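Local coordinates for protein cytosine deaminase (Klebsiella pneumoniae, PDB 4R85) that catalyses the hydrolytic deamination of cytosine and apparently of 5-methylcytosine, using a metal-binding amidohydrolase barrel that holds iron(II) here, at residues Pro51-His56 with Asp360-Ala365. Sequence-based numbering, arbitrary orientation.
Sequences PFVEPH and DNYGLA. With FE2 (Fe (II) ion), chain H.
Pro51 and Tyr362 bring the two backbones closest, with their CA atoms still 8.3 Å apart: the strand through 52-56 meets a loop that follows the end of a 3-10 segment at 360-361, and the tyrosine side chain spans the gap. The three residues that touch, Pro51, Val53 and Tyr362, are all buried. With CG of Tyr362 anti to the backbone N (chi1 -173°), the ring extends to Pro51, just ahead of the 52-56 run, and its OH donates to the carbonyl of Pro51, 2.7 Å from OH to O. That bond meets the C=O at 157°, and the acceptor lies at the edge of the phenol, in the ring plane. The ring's CE2 corner also takes the apolar contacts: Pro51 CD stands 4.0 Å from Tyr362 CE2, while Val53 CG2 comes in obliquely, 3.8 Å from the same CE2. Beyond Val53, His56 N donates to Glu54 OE2 over 2.9 Å, and Glu54 OE1 accepts from Gln307 N. His56 NE2 binds the iron at 2.3 Å, alongside His58, His209, His241 and Asp308, and Ser240 OG hydrogen-bonds its ND1. In this amidohydrolase barrel, strand 47-57 thus carries His56, one of the five metal ligands, near its C-terminal end and takes the tyrosine further back, at Pro51. Strand 111-119 pairs alongside it, helix 322-332 packs on Phe52, and helix 350-355 touches both Val53 and Tyr362.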
# COMPACT_ATOMS: atom_id res chain seq x y z
N PRO A 51 11.49 5.96 -17.95
CA PRO A 51 10.86 4.72 -17.49
C PRO A 51 11.03 4.48 -15.99
O PRO A 51 11.97 4.99 -15.37
CB PRO A 51 11.60 3.62 -18.27
CG PRO A 51 12.22 4.34 -19.45
CD PRO A 51 12.54 5.71 -18.96
N PHE A 52 10.12 3.72 -15.41
CA PHE A 52 10.31 3.32 -14.02
C PHE A 52 11.51 2.38 -13.95
O PHE A 52 11.86 1.72 -14.93
CB PHE A 52 9.06 2.64 -13.47
CG PHE A 52 7.92 3.59 -13.21
CD1 PHE A 52 6.72 3.45 -13.88
CD2 PHE A 52 8.05 4.62 -12.29
CE1 PHE A 52 5.66 4.33 -13.64
CE2 PHE A 52 7.01 5.50 -12.04
CZ PHE A 52 5.81 5.35 -12.73
N VAL A 53 12.13 2.32 -12.77
CA VAL A 53 13.28 1.46 -12.54
C VAL A 53 12.94 0.48 -11.41
O VAL A 53 12.31 0.85 -10.43
CB VAL A 53 14.52 2.29 -12.15
CG1 VAL A 53 15.73 1.40 -11.91
CG2 VAL A 53 14.81 3.35 -13.20
N GLU A 54 13.34 -0.77 -11.58
CA GLU A 54 13.27 -1.75 -10.51
C GLU A 54 14.69 -2.09 -10.13
O GLU A 54 15.29 -2.99 -10.71
CB GLU A 54 12.53 -3.01 -10.96
CG GLU A 54 12.50 -4.09 -9.88
CD GLU A 54 12.24 -3.52 -8.49
OE1 GLU A 54 11.05 -3.25 -8.17
OE2 GLU A 54 13.21 -3.31 -7.72
N PRO A 55 15.26 -1.36 -9.17
CA PRO A 55 16.69 -1.47 -8.89
C PRO A 55 17.05 -2.64 -7.98
O PRO A 55 18.23 -2.80 -7.67
CB PRO A 55 17.01 -0.16 -8.17
CG PRO A 55 15.72 0.16 -7.44
CD PRO A 55 14.61 -0.32 -8.35
N HIS A 56 16.06 -3.42 -7.54
CA HIS A 56 16.32 -4.53 -6.64
C HIS A 56 15.17 -5.54 -6.63
O HIS A 56 14.14 -5.32 -5.99
CB HIS A 56 16.55 -4.00 -5.22
CG HIS A 56 17.07 -5.04 -4.27
ND1 HIS A 56 18.21 -4.86 -3.52
CD2 HIS A 56 16.59 -6.26 -3.94
CE1 HIS A 56 18.42 -5.93 -2.78
NE2 HIS A 56 17.45 -6.80 -3.03
N ASP A 360 23.95 8.97 -18.76
CA ASP A 360 23.30 9.56 -19.93
C ASP A 360 22.42 8.60 -20.71
O ASP A 360 21.83 8.99 -21.71
CB ASP A 360 24.34 10.21 -20.85
CG ASP A 360 24.81 11.55 -20.32
OD1 ASP A 360 24.20 12.04 -19.34
OD2 ASP A 360 25.77 12.11 -20.89
N ASN A 361 22.31 7.36 -20.26
CA ASN A 361 21.39 6.42 -20.89
C ASN A 361 19.98 6.50 -20.29
O ASN A 361 19.11 5.70 -20.62
CB ASN A 361 21.94 5.00 -20.82
CG ASN A 361 23.15 4.80 -21.72
OD1 ASN A 361 23.22 5.35 -22.82
ND2 ASN A 361 24.11 4.02 -21.25
N TYR A 362 19.77 7.48 -19.41
CA TYR A 362 18.50 7.64 -18.71
C TYR A 362 18.16 9.12 -18.59
O TYR A 362 19.04 9.94 -18.37
CB TYR A 362 18.58 7.00 -17.33
CG TYR A 362 17.25 6.97 -16.59
CD1 TYR A 362 16.83 8.07 -15.83
CD2 TYR A 362 16.42 5.87 -16.66
CE1 TYR A 362 15.62 8.05 -15.15
CE2 TYR A 362 15.20 5.84 -15.99
CZ TYR A 362 14.81 6.93 -15.24
OH TYR A 362 13.62 6.91 -14.58
N GLY A 363 16.88 9.46 -18.73
CA GLY A 363 16.43 10.82 -18.51
C GLY A 363 15.89 11.51 -19.75
O GLY A 363 16.36 11.26 -20.87
N LEU A 364 14.91 12.38 -19.57
CA LEU A 364 14.34 13.12 -20.70
C LEU A 364 15.16 14.36 -21.01
O LEU A 364 14.85 15.46 -20.55
CB LEU A 364 12.88 13.50 -20.44
CG LEU A 364 11.96 12.33 -20.10
CD1 LEU A 364 10.51 12.76 -20.16
CD2 LEU A 364 12.21 11.16 -21.05
N ALA A 365 16.21 14.16 -21.80
CA ALA A 365 17.07 15.25 -22.26
C ALA A 365 17.39 14.97 -23.71
O ALA A 365 17.49 13.81 -24.13
CB ALA A 365 18.35 15.29 -21.45
FE FE2 H . 16.70 -8.38 -1.60